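Local coordinates for uncharacterized protein YhfS (Escherichia coli, PDB 4J8L) that is of unknown function but carries pyridoxal 5'-phosphate covalently bound to a lysine and is probably a pyridoxal-phosphate-dependent enzyme, perhaps with cysteine-synthase-like activity, at residues R92-D97 with S124-V129; A138-T143 with A154-T159; A187-F192 with A210-R215. All blocks are in the same frame, centred on the assembly; numbering follows the deposited sequence.

Contact 1. Residues R92-D97 with S124-V129; sequences RLLVHD and SALKQV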
# COMPACT_ATOMS: atom_id res chain seq x y z
N ARG A 92 0.88 -24.03 -6.29
CA ARG A 92 2.15 -23.54 -5.77
C ARG A 92 2.36 -22.06 -6.02
O ARG A 92 2.32 -21.60 -7.17
CB ARG A 92 3.31 -24.37 -6.36
CG ARG A 92 3.18 -25.86 -6.08
CD ARG A 92 3.85 -26.70 -7.15
NE ARG A 92 5.30 -26.58 -7.13
CZ ARG A 92 6.09 -27.14 -6.22
NH1 ARG A 92 5.56 -27.85 -5.23
NH2 ARG A 92 7.41 -26.97 -6.28
N LEU A 93 2.56 -21.32 -4.94
CA LEU A 93 2.72 -19.87 -5.01
C LEU A 93 4.14 -19.47 -4.62
O LEU A 93 4.63 -19.85 -3.56
CB LEU A 93 1.72 -19.17 -4.07
CG LEU A 93 1.86 -17.65 -3.98
CD1 LEU A 93 1.39 -16.98 -5.28
CD2 LEU A 93 1.10 -17.10 -2.77
N LEU A 94 4.79 -18.72 -5.50
CA LEU A 94 6.12 -18.21 -5.19
C LEU A 94 6.04 -16.92 -4.36
O LEU A 94 5.30 -15.99 -4.71
CB LEU A 94 6.91 -17.96 -6.47
CG LEU A 94 8.33 -17.44 -6.27
CD1 LEU A 94 9.29 -18.59 -5.98
CD2 LEU A 94 8.81 -16.64 -7.47
N VAL A 95 6.79 -16.87 -3.27
CA VAL A 95 6.89 -15.67 -2.45
C VAL A 95 8.35 -15.36 -2.10
O VAL A 95 9.23 -16.23 -2.17
CB VAL A 95 6.07 -15.77 -1.14
CG1 VAL A 95 4.58 -15.88 -1.43
CG2 VAL A 95 6.54 -16.94 -0.30
N HIS A 96 8.58 -14.11 -1.71
CA HIS A 96 9.90 -13.64 -1.30
C HIS A 96 10.30 -14.24 0.05
O HIS A 96 9.44 -14.57 0.87
CB HIS A 96 9.86 -12.11 -1.25
CG HIS A 96 11.11 -11.47 -0.72
ND1 HIS A 96 12.37 -11.86 -1.11
CD2 HIS A 96 11.28 -10.44 0.14
CE1 HIS A 96 13.27 -11.11 -0.50
NE2 HIS A 96 12.63 -10.24 0.27
N ASP A 97 11.61 -14.37 0.27
CA ASP A 97 12.15 -14.88 1.53
C ASP A 97 12.14 -13.80 2.61
O ASP A 97 13.18 -13.23 2.94
CB ASP A 97 13.57 -15.43 1.32
CG ASP A 97 14.11 -16.17 2.53
OD1 ASP A 97 13.35 -16.41 3.50
OD2 ASP A 97 15.31 -16.52 2.52
N SER A 124 19.22 -13.91 -9.88
CA SER A 124 19.74 -15.17 -10.40
C SER A 124 19.08 -16.36 -9.71
O SER A 124 18.68 -17.33 -10.36
CB SER A 124 21.26 -15.24 -10.24
OG SER A 124 21.89 -14.16 -10.91
N ALA A 125 18.98 -16.28 -8.38
CA ALA A 125 18.33 -17.32 -7.60
C ALA A 125 16.84 -17.37 -7.92
O ALA A 125 16.26 -18.45 -8.07
CB ALA A 125 18.55 -17.09 -6.11
N LEU A 126 16.22 -16.20 -8.05
CA LEU A 126 14.81 -16.10 -8.43
C LEU A 126 14.57 -16.88 -9.72
O LEU A 126 13.67 -17.72 -9.79
CB LEU A 126 14.40 -14.64 -8.62
CG LEU A 126 13.01 -14.39 -9.21
CD1 LEU A 126 11.94 -14.99 -8.31
CD2 LEU A 126 12.77 -12.89 -9.41
N LYS A 127 15.39 -16.61 -10.73
CA LYS A 127 15.25 -17.26 -12.03
C LYS A 127 15.46 -18.77 -11.94
O LYS A 127 14.74 -19.54 -12.57
CB LYS A 127 16.19 -16.62 -13.05
CG LYS A 127 16.21 -17.32 -14.40
CD LYS A 127 17.03 -16.55 -15.43
CE LYS A 127 17.56 -17.48 -16.51
NZ LYS A 127 16.49 -18.34 -17.10
N GLN A 128 16.46 -19.20 -11.17
CA GLN A 128 16.74 -20.62 -11.02
C GLN A 128 15.59 -21.35 -10.32
O GLN A 128 15.16 -22.40 -10.77
CB GLN A 128 18.04 -20.86 -10.27
CG GLN A 128 18.34 -22.34 -10.03
CD GLN A 128 19.71 -22.58 -9.43
OE1 GLN A 128 20.62 -21.77 -9.60
NE2 GLN A 128 19.86 -23.70 -8.73
N VAL A 129 15.10 -20.76 -9.24
CA VAL A 129 14.03 -21.39 -8.47
C VAL A 129 12.75 -21.50 -9.30
O VAL A 129 12.06 -22.52 -9.26
CB VAL A 129 13.76 -20.63 -7.15
CG1 VAL A 129 12.47 -21.11 -6.50
CG2 VAL A 129 14.94 -20.80 -6.21

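Contact 2. Residues A138-T143 with A154-T159; sequences ALVQHT and ADVLAT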
# COMPACT_ATOMS: atom_id res chain seq x y z
N ALA A 138 2.96 -16.08 -8.73
CA ALA A 138 3.85 -15.40 -7.79
C ALA A 138 3.15 -14.20 -7.17
O ALA A 138 2.35 -13.54 -7.81
CB ALA A 138 5.13 -14.96 -8.49
N LEU A 139 3.47 -13.93 -5.91
CA LEU A 139 3.01 -12.72 -5.25
C LEU A 139 4.22 -11.88 -4.92
O LEU A 139 5.20 -12.37 -4.36
CB LEU A 139 2.23 -13.06 -3.97
CG LEU A 139 1.66 -11.86 -3.20
CD1 LEU A 139 0.26 -12.14 -2.68
CD2 LEU A 139 2.58 -11.49 -2.04
N VAL A 140 4.16 -10.60 -5.26
CA VAL A 140 5.28 -9.71 -4.97
C VAL A 140 4.77 -8.52 -4.17
O VAL A 140 3.84 -7.84 -4.59
CB VAL A 140 5.96 -9.20 -6.26
CG1 VAL A 140 7.23 -8.43 -5.92
CG2 VAL A 140 6.26 -10.36 -7.22
N GLN A 141 5.37 -8.28 -3.00
CA GLN A 141 4.98 -7.11 -2.22
C GLN A 141 5.75 -5.89 -2.70
O GLN A 141 6.97 -5.95 -2.89
CB GLN A 141 5.18 -7.33 -0.72
CG GLN A 141 4.67 -6.16 0.13
CD GLN A 141 4.59 -6.48 1.60
OE1 GLN A 141 4.36 -7.62 2.00
NE2 GLN A 141 4.80 -5.46 2.43
N HIS A 142 5.04 -4.78 -2.89
CA HIS A 142 5.66 -3.55 -3.36
C HIS A 142 6.48 -2.87 -2.25
O HIS A 142 7.67 -2.59 -2.42
CB HIS A 142 4.59 -2.61 -3.93
CG HIS A 142 5.13 -1.52 -4.80
ND1 HIS A 142 4.41 -0.96 -5.83
CD2 HIS A 142 6.33 -0.89 -4.80
CE1 HIS A 142 5.14 -0.04 -6.43
NE2 HIS A 142 6.31 0.02 -5.82
N THR A 143 5.84 -2.61 -1.11
CA THR A 143 6.56 -2.03 0.02
C THR A 143 7.56 -3.04 0.59
O THR A 143 7.47 -4.24 0.33
CB THR A 143 5.63 -1.57 1.14
OG1 THR A 143 4.78 -2.65 1.55
CG2 THR A 143 4.79 -0.39 0.67
N ALA A 154 9.93 -3.72 -10.89
CA ALA A 154 9.84 -3.99 -12.33
C ALA A 154 10.76 -5.13 -12.77
O ALA A 154 10.41 -5.90 -13.66
CB ALA A 154 10.12 -2.72 -13.12
N ASP A 155 11.93 -5.22 -12.15
CA ASP A 155 12.90 -6.25 -12.53
C ASP A 155 12.48 -7.63 -12.05
O ASP A 155 12.67 -8.63 -12.75
CB ASP A 155 14.29 -5.89 -12.02
CG ASP A 155 14.84 -4.63 -12.67
OD1 ASP A 155 14.29 -4.21 -13.71
OD2 ASP A 155 15.80 -4.06 -12.14
N VAL A 156 11.90 -7.69 -10.86
CA VAL A 156 11.38 -8.96 -10.35
C VAL A 156 10.22 -9.42 -11.24
O VAL A 156 10.14 -10.59 -11.62
CB VAL A 156 10.90 -8.82 -8.90
CG1 VAL A 156 10.14 -10.07 -8.46
CG2 VAL A 156 12.10 -8.57 -7.98
N LEU A 157 9.34 -8.48 -11.58
CA LEU A 157 8.21 -8.77 -12.45
C LEU A 157 8.64 -9.21 -13.85
O LEU A 157 8.06 -10.14 -14.41
CB LEU A 157 7.26 -7.57 -12.54
CG LEU A 157 6.58 -7.22 -11.22
CD1 LEU A 157 5.81 -5.91 -11.33
CD2 LEU A 157 5.64 -8.34 -10.78
N ALA A 158 9.66 -8.55 -14.40
CA ALA A 158 10.18 -8.91 -15.71
C ALA A 158 10.70 -10.34 -15.73
O ALA A 158 10.47 -11.09 -16.67
CB ALA A 158 11.26 -7.94 -16.14
N THR A 159 11.40 -10.72 -14.66
CA THR A 159 11.93 -12.07 -14.55
C THR A 159 10.80 -13.09 -14.55
O THR A 159 10.87 -14.11 -15.24
CB THR A 159 12.78 -12.24 -13.27
OG1 THR A 159 13.86 -11.30 -13.29
CG2 THR A 159 13.36 -13.65 -13.20

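Contact 3. Residues A187-F192 with A210-R215; sequences ANVSTF and ADVINR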
# COMPACT_ATOMS: atom_id res chain seq x y z
N ALA A 187 3.21 -6.63 -13.79
CA ALA A 187 2.32 -7.56 -13.09
C ALA A 187 1.04 -7.81 -13.87
O ALA A 187 0.55 -6.94 -14.61
CB ALA A 187 1.98 -7.03 -11.69
N ASN A 188 0.48 -9.00 -13.70
CA ASN A 188 -0.81 -9.30 -14.30
C ASN A 188 -1.95 -8.57 -13.60
O ASN A 188 -2.88 -8.14 -14.25
CB ASN A 188 -1.06 -10.80 -14.36
CG ASN A 188 -0.02 -11.50 -15.19
OD1 ASN A 188 0.99 -11.97 -14.66
ND2 ASN A 188 -0.22 -11.51 -16.50
N VAL A 189 -1.86 -8.43 -12.28
CA VAL A 189 -2.78 -7.56 -11.55
C VAL A 189 -2.08 -6.91 -10.37
O VAL A 189 -1.23 -7.52 -9.71
CB VAL A 189 -4.03 -8.30 -11.00
CG1 VAL A 189 -5.05 -8.59 -12.11
CG2 VAL A 189 -3.65 -9.57 -10.26
N SER A 190 -2.46 -5.65 -10.13
CA SER A 190 -2.15 -4.92 -8.90
C SER A 190 -3.31 -5.06 -7.93
O SER A 190 -4.45 -5.25 -8.34
CB SER A 190 -1.96 -3.44 -9.20
OG SER A 190 -0.63 -3.13 -9.57
N THR A 191 -3.02 -4.95 -6.63
CA THR A 191 -4.09 -4.92 -5.64
C THR A 191 -3.80 -3.85 -4.61
O THR A 191 -2.64 -3.59 -4.27
CB THR A 191 -4.22 -6.27 -4.89
OG1 THR A 191 -3.02 -6.53 -4.16
CG2 THR A 191 -4.51 -7.41 -5.83
N PHE A 192 -4.85 -3.21 -4.11
CA PHE A 192 -4.68 -2.24 -3.02
C PHE A 192 -5.97 -1.91 -2.30
O PHE A 192 -7.05 -1.95 -2.89
CB PHE A 192 -4.02 -0.95 -3.52
CG PHE A 192 -4.68 -0.32 -4.72
CD1 PHE A 192 -4.27 -0.67 -6.00
CD2 PHE A 192 -5.66 0.66 -4.57
CE1 PHE A 192 -4.85 -0.08 -7.12
CE2 PHE A 192 -6.25 1.26 -5.69
CZ PHE A 192 -5.84 0.88 -6.97
N ALA A 210 -7.57 -8.12 -18.28
CA ALA A 210 -9.00 -8.42 -18.40
C ALA A 210 -9.36 -9.87 -18.08
O ALA A 210 -10.40 -10.12 -17.46
CB ALA A 210 -9.50 -8.04 -19.80
N ASP A 211 -8.54 -10.82 -18.51
CA ASP A 211 -8.88 -12.21 -18.23
C ASP A 211 -8.95 -12.47 -16.71
O ASP A 211 -9.85 -13.15 -16.23
CB ASP A 211 -7.99 -13.22 -18.98
CG ASP A 211 -6.51 -13.10 -18.65
OD1 ASP A 211 -6.10 -12.18 -17.92
OD2 ASP A 211 -5.74 -13.95 -19.15
N VAL A 212 -8.03 -11.87 -15.97
CA VAL A 212 -8.06 -12.00 -14.51
C VAL A 212 -9.25 -11.27 -13.89
O VAL A 212 -9.98 -11.84 -13.07
CB VAL A 212 -6.76 -11.49 -13.86
CG1 VAL A 212 -6.84 -11.64 -12.35
CG2 VAL A 212 -5.57 -12.23 -14.43
N ILE A 213 -9.44 -10.01 -14.26
CA ILE A 213 -10.54 -9.21 -13.73
C ILE A 213 -11.89 -9.85 -14.04
O ILE A 213 -12.78 -9.87 -13.19
CB ILE A 213 -10.51 -7.78 -14.29
CG1 ILE A 213 -9.19 -7.09 -13.89
CG2 ILE A 213 -11.71 -6.95 -13.78
CD1 ILE A 213 -8.93 -7.07 -12.39
N ASN A 214 -12.04 -10.39 -15.25
CA ASN A 214 -13.29 -11.05 -15.63
C ASN A 214 -13.55 -12.27 -14.75
O ASN A 214 -14.70 -12.54 -14.37
CB ASN A 214 -13.29 -11.47 -17.10
CG ASN A 214 -13.45 -10.29 -18.04
OD1 ASN A 214 -13.96 -9.24 -17.66
ND2 ASN A 214 -13.03 -10.47 -19.29
N ARG A 215 -12.50 -13.01 -14.40
CA ARG A 215 -12.67 -14.16 -13.51
C ARG A 215 -13.12 -13.71 -12.13
O ARG A 215 -13.92 -14.38 -11.47
CB ARG A 215 -11.39 -15.00 -13.42
CG ARG A 215 -11.11 -15.79 -14.70
CD ARG A 215 -10.16 -16.97 -14.46
NE ARG A 215 -8.80 -16.53 -14.15
CZ ARG A 215 -7.89 -16.26 -15.08
NH1 ARG A 215 -8.19 -16.36 -16.36
NH2 ARG A 215 -6.67 -15.88 -14.72
O HOH W 1 -3.22 -12.32 -17.57

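Contact 1. Residues R92-D97 with S124-V129
Leu94 projects from strand 92-96 toward helix 123-133 and divides its two methyl groups between Leu126 and Val129. Its CD2 meets CD1 of Leu126 at 3.6 Å, the closer of the two approaches, while its CD1 lies 4.1 Å from CG1 of Val129. The two helical residues are three positions apart, so they lie on neighbouring turns of one helix face, and the fork of the leucine spans the step between them. Side chains meet at a slant in both pairs. The CG of Leu94 stands opposite its own backbone N (chi1 -179°), which carries the fork away from the strand and onto the helix. Leu126 points less directly at the strand from its CA, but its CG is likewise opposite the backbone N (chi1 172°), and this brings its CD1 round to Leu94. The main chains stay well separated, with 9.1 Å between the CA atoms of Leu94 and Val129.

In the next shell, Leu94 also packs on Ile116 of strand 114-118 and on Leu160 of helix 153-162, and its backbone is hydrogen-bonded to the adjoining strand 137-141. Leu126 leans against Val156 and Thr159 of helix 153-162, while Val129 touches Val118. Pairing within the sheet probably helps to place Leu94, and a second helix flanks Leu126. Methyl groups alone make the direct contacts between the two segments, so helix 123-133 is seated here by shape and the exclusion of water, without directional bonds to strand 92-96.

Contact 2. Residues A138-T143 with A154-T159
The carbonyl oxygen of Asp155, just ahead of Val156 and Leu157, which pack on Val140, is gripped twice by Thr159. The hydroxyl OG1 of Thr159 donates to O of Asp155 at 3.0 Å, and the backbone N of Thr159 makes the ordinary helical bond to that oxygen at 3.1 Å. The two donors arrive from opposite faces of the carbonyl plane, the hydroxyl tilted 23° from it, so the threonine hydroxyl is turned back onto its own helix.

The contact itself is apolar and centres on Val140, whose side chain points from strand 137-141 at the helix. Its CG2 is shared: it lies 4.1 Å from CG1 of Val156 and also 4.1 Å from CD2 of Leu157. The other methyl, CG1 of Val140, lies almost as near the same methyl of Val156. Leu157 does not aim straight at the strand; with CG set opposite the carbonyl carbon and close to the backbone N (chi1 -65°), its CD2 still swings round to the valine. Leu153 and Leu160 of the same helix also touch Val140, extending the apolar surface along the helix.

At the end of the strand, NE2 of Gln141 donates to OG1 of Thr143, two residues on, at 2.9 Å. That bond is fairly straight, at 162°, and the hydroxyl lies nearly in the amide plane, which helps to fix the rotation of the carboxamide. The backbone of Val140 pairs with Leu168 and Asp170 in the adjoining parallel strand, and Leu157 packs on Ala167 and Thr169 there. Strand 137-141, the helix covering it and strand 167-170 form a beta-alpha-beta crossover unit, the repeating element of the large-domain sheet in aminotransferase-like enzymes.

Contact 3. Residues A187-F192 with A210-R215
Val189 and Val212 make the main apolar contact, reaching toward each other tip to tip from strand 189-193 and helix 210-219. CG1 of Val189 comes within 3.5 Å of CG1 of Val212 and lies 3.8 Å from its CB. The same methyl also meets CD1 of Ile213, more loosely, at 4.2 Å, so one branch of Val189 makes the closest approaches to both residues. That branch lies opposite the carbonyl carbon of Val189 (chi1 -76°). The CA atoms of Val189 and Val212 are 7.5 Å apart.

Between them in the chain runs strand 203-208, which pairs antiparallel with strand 189-193 and leads into the helix; its Val206 touches both Val189 and Ile213. An antiparallel strand at this place in an otherwise mainly parallel sheet is a feature of fold type I pyridoxal-phosphate enzymes, and the cofactor-bearing Lys196 lies just beyond strand 189-193.

The polar link runs through water. A water molecule donates to OD1 of Asp211 at 2.9 Å and accepts a weak bond from ND2 of Asn188 at 3.3 Å. OD1 of Asp211 also receives a weak, strongly bent bond from the backbone N of Val212. Asn188 is held more directly by its other partners, ND2 donating to Asp209 and OD1 accepting from the backbone N of Ala167.

Within the helix, O of Asp211 lies 3.6 Å above one face of the Arg215 guanidinium, toward its rim, a contact over the plane and not a hydrogen bond. NH2 of Arg215 donates instead to the carbonyl of Ala85.

How the contacts relate
All three contacts seat a helix against the same seven-stranded mixed sheet, and they follow one another along the chain without overlap. Contacts 1 and 2 have centres about 10 Å apart and use neighbouring strands, 92-96 and 137-141, which are joined by a probable hydrogen bond from Leu139 N to Leu94 O (3.0 Å); their helices also touch. Contact 3 lies further across the sheet, with strand 167-170 between its strand and that of contact 2. Its centre is about 15 Å from contact 2, which it meets where Leu157 packs on Ala187, and about 21 Å from contact 1. All three lie in the aminotransferase-like part of the chain that also carries the cofactor lysine.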